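Local structure of NOL1/NOP2/sun family protein (Enterococcus faecium, 3M4X) at residues Gln10-Lys15 with Asp26-Leu31; Glu167-Phe172 with Ala220-Lys225; Glu280-Ile285 with Phe296-Thr301; Gln409-Gly414 with Val445-Pro450. The protein probably methylates cytosine bases of ribosomal RNA, as an RsmF-like member of the NOL1/NOP2/sun family with a methyltransferase domain and a PUA-like RNA-binding domain. One frame throughout, in Å; residues are numbered along the deposited sequence.

Contact 1 of 4, residues Gln10-Lys15 with Asp26-Leu31; sequences QQFIKK and DFFSAL
F12 and I13 of helix 10-20 meet F27, F28 and L31 of helix 24-33 in a helical hairpin, roughly antiparallel, at the start of the RsmF-type N-terminal domain. The short segments run at 145° to each other with axes 11.6 Å apart, a wide spacing that large side chains bridge.

Three phenylalanines make the aromatic part of the contact. The F12 ring swings across to the second helix because chi1 (174°) sets its CG opposite the backbone N, and its CZ comes within 3.8 Å of CE2 of F27, which reaches out from the opposite direction. CE2 of F12 lies at the edge of the F28 ring, 4.1 Å from F28 CE2. Beyond the pair, F12 also meets F191 edge-to-face, and F27 does the same with F237 and W286, which ties the hairpin to aromatic residues of the methyltransferase domain.

Aliphatic contacts complete the interface. L31 puts CD2 at the edge of the F12 ring, 3.7 Å from F12 CE2, and the same methyl stands over a face of F27 within its own helix. I13 CG1 stands loosely over one face of the F28 ring, while the closer CG2 is 4.0 Å from F28 CZ. That CZ also abuts the backbone, 3.3 Å from I13 O.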
loop_
_atom_site.group_PDB
_atom_site.type_symbol
_atom_site.label_atom_id
_atom_site.label_comp_id
_atom_site.label_asym_id
_atom_site.label_seq_id
_atom_site.Cartn_x
_atom_site.Cartn_y
_atom_site.Cartn_z
ATOM N N GLN A 10 32.558 -10.351 -2.799
ATOM C CA GLN A 10 33.530 -10.427 -3.888
ATOM C C GLN A 10 32.877 -10.805 -5.212
ATOM O O GLN A 10 33.202 -10.230 -6.250
ATOM C CB GLN A 10 34.656 -11.421 -3.560
ATOM C CG GLN A 10 34.817 -11.714 -2.075
ATOM C CD GLN A 10 33.660 -12.528 -1.517
ATOM O OE1 GLN A 10 33.451 -13.677 -1.912
ATOM N NE2 GLN A 10 32.901 -11.934 -0.600
ATOM N N GLN A 11 31.961 -11.767 -5.176
ATOM C CA GLN A 11 31.322 -12.244 -6.406
ATOM C C GLN A 11 30.453 -11.173 -7.062
ATOM O O GLN A 11 30.340 -11.108 -8.288
ATOM C CB GLN A 11 30.499 -13.505 -6.138
ATOM C CG GLN A 11 31.326 -14.676 -5.642
ATOM C CD GLN A 11 32.562 -14.908 -6.484
ATOM O OE1 GLN A 11 33.684 -14.884 -5.973
ATOM N NE2 GLN A 11 32.368 -15.131 -7.783
ATOM N N PHE A 12 29.847 -10.343 -6.221
ATOM C CA PHE A 12 29.029 -9.210 -6.636
ATOM C C PHE A 12 29.894 -8.136 -7.294
ATOM O O PHE A 12 29.558 -7.616 -8.358
ATOM C CB PHE A 12 28.324 -8.645 -5.400
ATOM C CG PHE A 12 27.562 -7.376 -5.650
ATOM C CD1 PHE A 12 26.253 -7.415 -6.119
ATOM C CD2 PHE A 12 28.141 -6.145 -5.395
ATOM C CE1 PHE A 12 25.549 -6.246 -6.336
ATOM C CE2 PHE A 12 27.441 -4.973 -5.616
ATOM C CZ PHE A 12 26.143 -5.023 -6.088
ATOM N N ILE A 13 31.007 -7.812 -6.640
ATOM C CA ILE A 13 31.990 -6.869 -7.165
ATOM C C ILE A 13 32.501 -7.253 -8.559
ATOM O O ILE A 13 32.571 -6.411 -9.456
ATOM C CB ILE A 13 33.165 -6.702 -6.160
ATOM C CG1 ILE A 13 32.656 -6.033 -4.884
ATOM C CG2 ILE A 13 34.301 -5.890 -6.757
ATOM C CD1 ILE A 13 33.711 -5.833 -3.821
ATOM N N LYS A 14 32.846 -8.523 -8.752
ATOM C CA LYS A 14 33.269 -8.999 -10.070
ATOM C C LYS A 14 32.137 -8.897 -11.100
ATOM O O LYS A 14 32.332 -8.424 -12.229
ATOM C CB LYS A 14 33.763 -10.451 -10.000
ATOM C CG LYS A 14 34.808 -10.751 -8.926
ATOM C CD LYS A 14 35.420 -12.144 -9.133
ATOM C CE LYS A 14 35.651 -12.892 -7.811
ATOM N NZ LYS A 14 36.541 -12.184 -6.832
ATOM N N LYS A 15 30.947 -9.352 -10.716
ATOM C CA LYS A 15 29.816 -9.357 -11.639
ATOM C C LYS A 15 29.606 -7.956 -12.199
ATOM O O LYS A 15 29.546 -7.762 -13.411
ATOM C CB LYS A 15 28.550 -9.859 -10.930
ATOM C CG LYS A 15 27.303 -10.012 -11.818
ATOM C CD LYS A 15 26.227 -10.803 -11.086
ATOM C CE LYS A 15 25.029 -11.119 -11.979
ATOM N NZ LYS A 15 24.278 -9.890 -12.351
ATOM N N ASP A 26 31.953 4.288 -9.332
ATOM C CA ASP A 26 30.976 5.194 -8.726
ATOM C C ASP A 26 29.879 4.391 -8.031
ATOM O O ASP A 26 29.404 4.764 -6.966
ATOM C CB ASP A 26 30.396 6.131 -9.787
ATOM C CG ASP A 26 31.479 6.768 -10.638
ATOM O OD1 ASP A 26 31.891 7.907 -10.331
ATOM O OD2 ASP A 26 31.942 6.114 -11.603
ATOM N N PHE A 27 29.524 3.261 -8.630
ATOM C CA PHE A 27 28.472 2.390 -8.125
ATOM C C PHE A 27 28.825 1.801 -6.768
ATOM O O PHE A 27 28.025 1.876 -5.830
ATOM C CB PHE A 27 28.187 1.285 -9.152
ATOM C CG PHE A 27 27.183 0.263 -8.704
ATOM C CD1 PHE A 27 25.904 0.643 -8.310
ATOM C CD2 PHE A 27 27.502 -1.093 -8.726
ATOM C CE1 PHE A 27 24.975 -0.303 -7.916
ATOM C CE2 PHE A 27 26.576 -2.053 -8.339
ATOM C CZ PHE A 27 25.309 -1.654 -7.928
ATOM N N PHE A 28 30.016 1.218 -6.663
ATOM C CA PHE A 28 30.475 0.627 -5.405
ATOM C C PHE A 28 30.674 1.713 -4.375
ATOM O O PHE A 28 30.407 1.517 -3.189
ATOM C CB PHE A 28 31.805 -0.113 -5.581
ATOM C CG PHE A 28 31.757 -1.245 -6.573
ATOM C CD1 PHE A 28 32.814 -1.459 -7.448
ATOM C CD2 PHE A 28 30.661 -2.096 -6.628
ATOM C CE1 PHE A 28 32.778 -2.512 -8.377
ATOM C CE2 PHE A 28 30.617 -3.151 -7.552
ATOM C CZ PHE A 28 31.680 -3.359 -8.430
ATOM N N SER A 29 31.165 2.857 -4.840
ATOM C CA SER A 29 31.444 4.002 -3.976
ATOM C C SER A 29 30.130 4.557 -3.404
ATOM O O SER A 29 30.078 5.020 -2.259
ATOM C CB SER A 29 32.224 5.055 -4.771
ATOM O OG SER A 29 32.317 6.287 -4.101
ATOM N N ALA A 30 29.055 4.476 -4.190
ATOM C CA ALA A 30 27.747 4.874 -3.698
ATOM C C ALA A 30 27.299 3.862 -2.669
ATOM O O ALA A 30 26.785 4.220 -1.621
ATOM C CB ALA A 30 26.743 4.955 -4.830
ATOM N N LEU A 31 27.537 2.592 -2.963
ATOM C CA LEU A 31 27.079 1.502 -2.111
ATOM C C LEU A 31 27.760 1.514 -0.746
ATOM O O LEU A 31 27.120 1.257 0.275
ATOM C CB LEU A 31 27.303 0.152 -2.809
ATOM C CG LEU A 31 26.129 -0.622 -3.437
ATOM C CD1 LEU A 31 24.944 0.264 -3.837
ATOM C CD2 LEU A 31 26.605 -1.460 -4.617
#

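Contact 2 of 4, residues Glu167-Phe172 with Ala220-Lys225; sequences ELVPHF and AIKMLK
M223 N bonds to A220 O at 2.8 Å, closing the last turn of helix 205-222 at the residue that meets L168, V169 and F172 of helix 165-172. On the facing helix, F172 N bonds to V169 O at 3.0 Å. This turn presents its three residues to selenomethionine M223, whose side chain is the main partner of all three.

With CG beside the backbone N (chi1 -63°) and the chain extended at chi2 (-177°), M223 carries SE in among them; the bend at chi3 turns only the terminal CE. SE lies 3.7 Å from L168 CB and 3.8 Å from F172 CB, with V169 CG2 more distant. At the root of the same side chain the backbones come close. M223 CA makes a CH...O contact of 3.4 Å with F172 O, and M223 CB and CG pass beside that oxygen. Toward solvent, K222 stretches its aliphatic chain past V169, with CD 4.1 Å from V169 CG1.

Within the methyltransferase domain, M223 also touches L110 and I179, and its backbone bonds to F176. Helix 165-172 and the turn from helix 205-222 into strand 224-225 pack together near the starts of strands 108-111 and 176-182, in the parallel part of the Rossmann-like sheet.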
loop_
_atom_site.group_PDB
_atom_site.type_symbol
_atom_site.label_atom_id
_atom_site.label_comp_id
_atom_site.label_asym_id
_atom_site.label_seq_id
_atom_site.Cartn_x
_atom_site.Cartn_y
_atom_site.Cartn_z
ATOM N N GLU A 167 -2.950 -19.505 -5.867
ATOM C CA GLU A 167 -4.204 -19.737 -5.165
ATOM C C GLU A 167 -5.282 -18.719 -5.533
ATOM O O GLU A 167 -6.465 -18.976 -5.355
ATOM C CB GLU A 167 -3.963 -19.731 -3.655
ATOM C CG GLU A 167 -3.001 -20.822 -3.212
ATOM C CD GLU A 167 -2.602 -20.712 -1.752
ATOM O OE1 GLU A 167 -2.723 -19.611 -1.177
ATOM O OE2 GLU A 167 -2.154 -21.734 -1.186
ATOM N N LEU A 168 -4.876 -17.569 -6.053
ATOM C CA LEU A 168 -5.823 -16.496 -6.351
ATOM C C LEU A 168 -6.454 -16.647 -7.727
ATOM O O LEU A 168 -7.545 -16.148 -7.988
ATOM C CB LEU A 168 -5.124 -15.135 -6.280
ATOM C CG LEU A 168 -4.617 -14.648 -4.923
ATOM C CD1 LEU A 168 -3.860 -13.332 -5.076
ATOM C CD2 LEU A 168 -5.764 -14.499 -3.916
ATOM N N VAL A 169 -5.736 -17.317 -8.615
ATOM C CA VAL A 169 -6.140 -17.428 -10.003
ATOM C C VAL A 169 -7.567 -17.926 -10.193
ATOM O O VAL A 169 -8.341 -17.296 -10.911
ATOM C CB VAL A 169 -5.172 -18.315 -10.780
ATOM C CG1 VAL A 169 -5.678 -18.521 -12.194
ATOM C CG2 VAL A 169 -3.795 -17.682 -10.770
ATOM N N PRO A 170 -7.927 -19.051 -9.550
ATOM C CA PRO A 170 -9.296 -19.532 -9.753
ATOM C C PRO A 170 -10.331 -18.451 -9.448
ATOM O O PRO A 170 -11.359 -18.390 -10.108
ATOM C CB PRO A 170 -9.409 -20.694 -8.761
ATOM C CG PRO A 170 -8.012 -21.180 -8.602
ATOM C CD PRO A 170 -7.138 -19.965 -8.701
ATOM N N HIS A 171 -10.049 -17.593 -8.475
ATOM C CA HIS A 171 -10.990 -16.549 -8.084
ATOM C C HIS A 171 -10.952 -15.283 -8.937
ATOM O O HIS A 171 -11.923 -14.528 -8.964
ATOM C CB HIS A 171 -10.765 -16.161 -6.622
ATOM C CG HIS A 171 -10.902 -17.307 -5.673
ATOM N ND1 HIS A 171 -12.056 -17.548 -4.960
ATOM C CD2 HIS A 171 -10.033 -18.288 -5.331
ATOM C CE1 HIS A 171 -11.890 -18.624 -4.212
ATOM N NE2 HIS A 171 -10.673 -19.092 -4.418
ATOM N N PHE A 172 -9.839 -15.045 -9.624
ATOM C CA PHE A 172 -9.624 -13.742 -10.249
ATOM C C PHE A 172 -9.134 -13.815 -11.689
ATOM O O PHE A 172 -8.609 -12.834 -12.230
ATOM C CB PHE A 172 -8.622 -12.938 -9.429
ATOM C CG PHE A 172 -9.160 -12.453 -8.117
ATOM C CD1 PHE A 172 -8.743 -13.022 -6.926
ATOM C CD2 PHE A 172 -10.067 -11.407 -8.073
ATOM C CE1 PHE A 172 -9.228 -12.554 -5.702
ATOM C CE2 PHE A 172 -10.555 -10.936 -6.861
ATOM C CZ PHE A 172 -10.138 -11.514 -5.675
ATOM N N ALA A 220 0.147 -14.188 -12.326
ATOM C CA ALA A 220 -0.329 -12.811 -12.438
ATOM C C ALA A 220 -1.008 -12.580 -13.768
ATOM O O ALA A 220 -2.119 -12.046 -13.827
ATOM C CB ALA A 220 0.841 -11.806 -12.254
ATOM N N ILE A 221 -0.341 -12.980 -14.844
ATOM C CA ILE A 221 -0.850 -12.695 -16.179
ATOM C C ILE A 221 -2.238 -13.285 -16.432
ATOM O O ILE A 221 -3.035 -12.711 -17.191
ATOM C CB ILE A 221 0.128 -13.138 -17.275
ATOM C CG1 ILE A 221 1.403 -12.311 -17.179
ATOM C CG2 ILE A 221 -0.485 -12.943 -18.640
ATOM C CD1 ILE A 221 2.255 -12.378 -18.395
ATOM N N LYS A 222 -2.542 -14.407 -15.783
ATOM C CA LYS A 222 -3.870 -15.003 -15.920
ATOM C C LYS A 222 -4.982 -14.122 -15.311
ATOM O O LYS A 222 -6.172 -14.242 -15.659
ATOM C CB LYS A 222 -3.900 -16.400 -15.301
ATOM C CG LYS A 222 -2.909 -17.371 -15.913
ATOM C CD LYS A 222 -3.181 -18.771 -15.405
ATOM C CE LYS A 222 -1.941 -19.640 -15.440
ATOM N NZ LYS A 222 -2.168 -20.863 -14.600
HETATM N N MSE A 223 -4.607 -13.227 -14.406
HETATM C CA MSE A 223 -5.616 -12.422 -13.733
HETATM C C MSE A 223 -5.891 -11.077 -14.393
HETATM O O MSE A 223 -6.654 -10.268 -13.875
HETATM C CB MSE A 223 -5.261 -12.288 -12.259
HETATM C CG MSE A 223 -5.274 -13.657 -11.589
HETATM SE SE MSE A 223 -4.919 -13.605 -9.692
HETATM C CE MSE A 223 -2.943 -13.453 -9.691
ATOM N N LEU A 224 -5.298 -10.873 -15.563
ATOM C CA LEU A 224 -5.392 -9.615 -16.288
ATOM C C LEU A 224 -6.580 -9.634 -17.237
ATOM O O LEU A 224 -6.847 -10.652 -17.870
ATOM C CB LEU A 224 -4.124 -9.406 -17.109
ATOM C CG LEU A 224 -3.137 -8.265 -16.869
ATOM C CD1 LEU A 224 -3.536 -7.313 -15.735
ATOM C CD2 LEU A 224 -1.725 -8.830 -16.677
ATOM N N LYS A 225 -7.297 -8.512 -17.334
ATOM C CA LYS A 225 -8.327 -8.372 -18.351
ATOM C C LYS A 225 -7.621 -8.144 -19.671
ATOM O O LYS A 225 -6.432 -7.868 -19.696
ATOM C CB LYS A 225 -9.238 -7.173 -18.068
ATOM C CG LYS A 225 -10.116 -7.278 -16.833
ATOM C CD LYS A 225 -10.755 -5.924 -16.516
ATOM C CE LYS A 225 -11.487 -5.334 -17.735
ATOM N NZ LYS A 225 -11.974 -3.944 -17.456
#

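Contact 3 of 4, residues Glu280-Ile285 with Phe296-Thr301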
loop_
_atom_site.group_PDB
_atom_site.type_symbol
_atom_site.label_atom_id
_atom_site.label_comp_id
_atom_site.label_asym_id
_atom_site.label_seq_id
_atom_site.Cartn_x
_atom_site.Cartn_y
_atom_site.Cartn_z
ATOM N N GLU A 280 14.485 0.025 -23.298
ATOM C CA GLU A 280 14.841 1.367 -22.874
ATOM C C GLU A 280 13.660 2.081 -22.219
ATOM O O GLU A 280 13.840 3.086 -21.528
ATOM C CB GLU A 280 15.352 2.179 -24.071
ATOM C CG GLU A 280 14.292 2.446 -25.137
ATOM C CD GLU A 280 14.107 1.295 -26.134
ATOM O OE1 GLU A 280 14.783 0.244 -26.013
ATOM O OE2 GLU A 280 13.286 1.460 -27.058
ATOM N N LYS A 281 12.457 1.561 -22.449
ATOM C CA LYS A 281 11.233 2.118 -21.870
ATOM C C LYS A 281 11.048 1.684 -20.430
ATOM O O LYS A 281 10.179 2.197 -19.735
ATOM C CB LYS A 281 10.003 1.673 -22.661
ATOM C CG LYS A 281 9.927 2.199 -24.078
ATOM C CD LYS A 281 8.754 1.545 -24.808
ATOM C CE LYS A 281 8.938 1.621 -26.314
ATOM N NZ LYS A 281 8.032 0.673 -27.016
ATOM N N THR A 282 11.833 0.706 -19.995
ATOM C CA THR A 282 11.838 0.330 -18.590
ATOM C C THR A 282 12.786 1.258 -17.814
ATOM O O THR A 282 13.639 1.929 -18.402
ATOM C CB THR A 282 12.187 -1.160 -18.398
ATOM O OG1 THR A 282 13.572 -1.384 -18.689
ATOM C CG2 THR A 282 11.318 -2.036 -19.334
ATOM N N ILE A 283 12.619 1.306 -16.497
ATOM C CA ILE A 283 13.268 2.320 -15.669
ATOM C C ILE A 283 14.236 1.702 -14.688
ATOM O O ILE A 283 13.891 0.764 -13.975
ATOM C CB ILE A 283 12.246 3.077 -14.813
ATOM C CG1 ILE A 283 11.360 3.980 -15.668
ATOM C CG2 ILE A 283 12.945 3.869 -13.712
ATOM C CD1 ILE A 283 10.266 4.665 -14.842
ATOM N N ARG A 284 15.442 2.247 -14.647
ATOM C CA ARG A 284 16.405 1.856 -13.633
ATOM C C ARG A 284 16.719 3.023 -12.718
ATOM O O ARG A 284 16.809 4.168 -13.149
ATOM C CB ARG A 284 17.693 1.307 -14.259
ATOM C CG ARG A 284 17.637 -0.193 -14.534
ATOM C CD ARG A 284 18.903 -0.675 -15.236
ATOM N NE ARG A 284 18.932 -2.125 -15.401
ATOM C CZ ARG A 284 19.378 -2.985 -14.484
ATOM N NH1 ARG A 284 19.846 -2.553 -13.316
ATOM N NH2 ARG A 284 19.353 -4.286 -14.737
ATOM N N ILE A 285 16.885 2.718 -11.443
ATOM C CA ILE A 285 17.348 3.712 -10.498
ATOM C C ILE A 285 18.668 3.221 -9.911
ATOM O O ILE A 285 18.719 2.178 -9.258
ATOM C CB ILE A 285 16.282 3.992 -9.412
ATOM C CG1 ILE A 285 15.057 4.644 -10.056
ATOM C CG2 ILE A 285 16.844 4.900 -8.324
ATOM C CD1 ILE A 285 13.913 4.849 -9.128
ATOM N N PHE A 296 14.115 -1.395 -10.150
ATOM C CA PHE A 296 13.788 -1.615 -11.544
ATOM C C PHE A 296 12.264 -1.627 -11.658
ATOM O O PHE A 296 11.596 -2.252 -10.842
ATOM C CB PHE A 296 14.364 -2.964 -11.994
ATOM C CG PHE A 296 14.009 -3.341 -13.391
ATOM C CD1 PHE A 296 14.702 -2.796 -14.469
ATOM C CD2 PHE A 296 13.004 -4.270 -13.639
ATOM C CE1 PHE A 296 14.388 -3.160 -15.772
ATOM C CE2 PHE A 296 12.681 -4.642 -14.938
ATOM C CZ PHE A 296 13.371 -4.087 -16.001
ATOM N N VAL A 297 11.717 -0.929 -12.649
ATOM C CA VAL A 297 10.283 -0.968 -12.906
ATOM C C VAL A 297 9.952 -1.055 -14.384
ATOM O O VAL A 297 10.610 -0.433 -15.209
ATOM C CB VAL A 297 9.531 0.265 -12.350
ATOM C CG1 VAL A 297 8.027 0.061 -12.518
ATOM C CG2 VAL A 297 9.840 0.444 -10.906
ATOM N N ALA A 298 8.904 -1.809 -14.707
ATOM C CA ALA A 298 8.431 -1.927 -16.078
ATOM C C ALA A 298 6.901 -1.926 -16.117
ATOM O O ALA A 298 6.240 -2.475 -15.223
ATOM C CB ALA A 298 8.995 -3.203 -16.720
ATOM N N LYS A 299 6.331 -1.287 -17.131
ATOM C CA LYS A 299 4.878 -1.327 -17.328
ATOM C C LYS A 299 4.547 -1.997 -18.660
ATOM O O LYS A 299 5.100 -1.633 -19.689
ATOM C CB LYS A 299 4.268 0.075 -17.291
ATOM C CG LYS A 299 2.760 0.086 -17.491
ATOM C CD LYS A 299 2.148 1.460 -17.190
ATOM C CE LYS A 299 2.618 2.488 -18.199
ATOM N NZ LYS A 299 1.871 3.773 -18.134
ATOM N N LEU A 300 3.641 -2.967 -18.638
ATOM C CA LEU A 300 3.260 -3.690 -19.849
ATOM C C LEU A 300 1.756 -3.739 -20.012
ATOM O O LEU A 300 1.022 -3.676 -19.031
ATOM C CB LEU A 300 3.804 -5.127 -19.810
ATOM C CG LEU A 300 5.329 -5.187 -19.673
ATOM C CD1 LEU A 300 5.730 -5.532 -18.233
ATOM C CD2 LEU A 300 5.917 -6.188 -20.672
ATOM N N THR A 301 1.310 -3.863 -21.258
ATOM C CA THR A 301 -0.084 -4.094 -21.555
ATOM C C THR A 301 -0.282 -5.532 -22.035
ATOM O O THR A 301 0.464 -6.030 -22.881
ATOM C CB THR A 301 -0.585 -3.140 -22.641
ATOM O OG1 THR A 301 -0.503 -1.789 -22.184
ATOM C CG2 THR A 301 -2.022 -3.448 -22.986
HETATM O O HOH W 1 7.995 0.027 -19.037
#
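Chi1 of 176° in F296 sets CG anti to the backbone N and lays the ring across the neighbouring strand, where T282 and R284 meet it; chi1 of 71° in T282 turns OG1 toward that ring and leaves CG2 for A298. The setting is an antiparallel beta hairpin, strands 283-285 and 295-302, within the sheet of the Rossmann-like methyltransferase domain.

I283 and V297 form a hydrogen-bonded pair. I283 N donates to V297 O over 3.0 Å, almost straight at 169°, and V297 N returns a bond to I283 O over 3.1 Å in the carbonyl plane. R284 and F296 follow as a non-hydrogen-bonded pair, and F296 CA adds a CH...O contact to I283 O.

R284 CG lies in the plane of the F296 ring at its edge, 3.9 Å from CD1. The rest of the arginine extends onward, and its guanidinium is occupied by a salt bridge to E243 and a hydrogen bond to F237 O. The opposite face of the sheet carries I283 and V297, the latter packed on I96, V97 and A100 of helix 95-101.

T282 OG1 is 3.5 Å from F296 CE1 but bonds to L279 O, while CG2 touches A298 CB at 3.7 Å. Past the paired residues, a water takes over: it accepts from K299 N at 2.9 Å and is 3.2 Å from K281 O.

Contact 4 of 4, residues Gln409-Gly414 with Val445-Pro450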
loop_
_atom_site.group_PDB
_atom_site.type_symbol
_atom_site.label_atom_id
_atom_site.label_comp_id
_atom_site.label_asym_id
_atom_site.label_seq_id
_atom_site.Cartn_x
_atom_site.Cartn_y
_atom_site.Cartn_z
ATOM N N GLN A 409 -2.833 12.805 23.484
ATOM C CA GLN A 409 -1.926 11.982 24.286
ATOM C C GLN A 409 -2.683 11.005 25.190
ATOM O O GLN A 409 -2.419 9.802 25.173
ATOM C CB GLN A 409 -1.012 12.859 25.148
ATOM C CG GLN A 409 0.442 12.872 24.725
ATOM C CD GLN A 409 0.855 14.190 24.090
ATOM O OE1 GLN A 409 0.140 15.187 24.181
ATOM N NE2 GLN A 409 2.019 14.199 23.445
ATOM N N SER A 410 -3.620 11.533 25.980
ATOM C CA SER A 410 -4.419 10.720 26.901
ATOM C C SER A 410 -5.219 9.671 26.154
ATOM O O SER A 410 -5.312 8.520 26.580
ATOM C CB SER A 410 -5.378 11.602 27.697
ATOM O OG SER A 410 -4.702 12.718 28.241
ATOM N N TYR A 411 -5.794 10.083 25.031
ATOM C CA TYR A 411 -6.600 9.191 24.208
ATOM C C TYR A 411 -5.794 8.002 23.675
ATOM O O TYR A 411 -6.199 6.849 23.839
ATOM C CB TYR A 411 -7.271 9.967 23.068
ATOM C CG TYR A 411 -8.121 9.103 22.157
ATOM C CD1 TYR A 411 -9.337 8.591 22.590
ATOM C CD2 TYR A 411 -7.701 8.798 20.860
ATOM C CE1 TYR A 411 -10.110 7.796 21.757
ATOM C CE2 TYR A 411 -8.464 8.015 20.028
ATOM C CZ TYR A 411 -9.666 7.514 20.473
ATOM O OH TYR A 411 -10.428 6.724 19.631
ATOM N N THR A 412 -4.651 8.269 23.049
ATOM C CA THR A 412 -3.822 7.180 22.523
ATOM C C THR A 412 -3.174 6.335 23.627
ATOM O O THR A 412 -2.776 5.196 23.392
ATOM C CB THR A 412 -2.752 7.679 21.544
ATOM O OG1 THR A 412 -2.041 8.769 22.139
ATOM C CG2 THR A 412 -3.406 8.147 20.255
ATOM N N ALA A 413 -3.084 6.892 24.829
ATOM C CA ALA A 413 -2.678 6.124 26.007
ATOM C C ALA A 413 -3.805 5.207 26.478
ATOM O O ALA A 413 -3.569 4.236 27.198
ATOM C CB ALA A 413 -2.251 7.056 27.134
ATOM N N GLY A 414 -5.032 5.529 26.080
ATOM C CA GLY A 414 -6.176 4.702 26.410
ATOM C C GLY A 414 -7.007 5.288 27.537
ATOM O O GLY A 414 -7.932 4.654 28.029
ATOM N N VAL A 445 -15.474 11.674 28.168
ATOM C CA VAL A 445 -15.312 10.936 26.919
ATOM C C VAL A 445 -14.675 9.569 27.172
ATOM O O VAL A 445 -13.524 9.480 27.596
ATOM C CB VAL A 445 -14.458 11.745 25.927
ATOM C CG1 VAL A 445 -14.332 11.023 24.598
ATOM C CG2 VAL A 445 -15.067 13.122 25.731
ATOM N N LYS A 446 -15.430 8.505 26.910
ATOM C CA LYS A 446 -14.936 7.148 27.099
ATOM C C LYS A 446 -14.084 6.704 25.915
ATOM O O LYS A 446 -14.287 7.151 24.788
ATOM C CB LYS A 446 -16.090 6.168 27.323
ATOM C CG LYS A 446 -16.843 6.400 28.628
ATOM C CD LYS A 446 -17.724 5.210 28.971
ATOM C CE LYS A 446 -17.901 5.090 30.476
ATOM N NZ LYS A 446 -18.197 3.688 30.869
ATOM N N ASN A 447 -13.146 5.802 26.179
ATOM C CA ASN A 447 -12.062 5.556 25.243
ATOM C C ASN A 447 -12.256 4.378 24.299
ATOM O O ASN A 447 -12.413 3.234 24.733
ATOM C CB ASN A 447 -10.740 5.404 25.992
ATOM C CG ASN A 447 -9.570 5.273 25.053
ATOM O OD1 ASN A 447 -9.464 4.296 24.318
ATOM N ND2 ASN A 447 -8.702 6.270 25.045
ATOM N N PHE A 448 -12.226 4.666 23.002
ATOM C CA PHE A 448 -12.304 3.614 22.003
ATOM C C PHE A 448 -11.132 3.585 21.032
ATOM O O PHE A 448 -11.255 3.137 19.885
ATOM C CB PHE A 448 -13.662 3.633 21.307
ATOM C CG PHE A 448 -14.753 3.130 22.190
ATOM C CD1 PHE A 448 -15.388 3.979 23.074
ATOM C CD2 PHE A 448 -15.085 1.791 22.199
ATOM C CE1 PHE A 448 -16.359 3.511 23.920
ATOM C CE2 PHE A 448 -16.065 1.315 23.049
ATOM C CZ PHE A 448 -16.701 2.179 23.909
ATOM N N PHE A 449 -9.983 4.053 21.509
ATOM C CA PHE A 449 -8.745 3.802 20.793
ATOM C C PHE A 449 -8.413 2.328 20.978
ATOM O O PHE A 449 -8.339 1.847 22.113
ATOM C CB PHE A 449 -7.610 4.684 21.303
ATOM C CG PHE A 449 -6.386 4.653 20.422
ATOM C CD1 PHE A 449 -6.453 5.094 19.110
ATOM C CD2 PHE A 449 -5.177 4.170 20.898
ATOM C CE1 PHE A 449 -5.343 5.065 18.295
ATOM C CE2 PHE A 449 -4.059 4.137 20.084
ATOM C CZ PHE A 449 -4.139 4.589 18.786
ATOM N N PRO A 450 -8.245 1.595 19.866
ATOM C CA PRO A 450 -8.010 0.147 19.941
ATOM C C PRO A 450 -6.928 -0.206 20.960
ATOM O O PRO A 450 -5.854 0.404 20.955
ATOM C CB PRO A 450 -7.589 -0.209 18.510
ATOM C CG PRO A 450 -8.350 0.783 17.675
ATOM C CD PRO A 450 -8.353 2.063 18.473
#
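F449 CB sits over one face of the Y411 ring, 3.8 Å from its centroid, and T412 CG2 covers one face of the F449 ring in the same CH-pi fashion, 4.0 Å from that centroid. The two rings themselves meet obliquely, with planes at 58°. Both Y411 and F449 hold CG anti to the backbone N (chi1 180° and -169°), which sends each ring across to the other segment.

Beside the Y411 ring, the amide of N447 meets the last turn of the helix. N447 ND2 donates to Y411 O at 2.8 Å, in the carbonyl plane and on a lone pair. The same oxygen takes G414 N at 2.9 Å, so two donors hold it. G414, with positive phi, closes helix 405-413 as a Schellman motif. The amide's other polar atom, N447 OD1, accepts from F449 N at 2.9 Å in an Asx turn, the donor standing above the carbonyl plane, and also binds R454.

In the PUA-like domain, this joins the C-terminal end of helix 405-413 to the exit of strand 444-447. Y411 OH continues to F437 O on strand 433-441, the neighbour of strand 444-447 in the sheet, while the F449 ring meets Y386 of helix 386-390.

In the fold
From the N terminus the four contacts follow one another in series, none nested in or crossing another. Contact 1 closes a span of ten residues, mostly the facing ends of helices 10-20 and 24-33 with the short turn between them. Contact 2 spans 47 residues of the methyltransferase domain, including strand 176-182, and contact 3 shuts a hairpin later in that same domain; their centres are about 22 Å apart, their nearest atoms about 6 Å. Contact 1 comes within about 7 Å of contact 3, nearest atoms, where the N-terminal helices pack against the methyltransferase domain. Contact 4 closes a largely beta excursion of 30 residues in the PUA-like domain, its centre about 50 Å from that of contact 1.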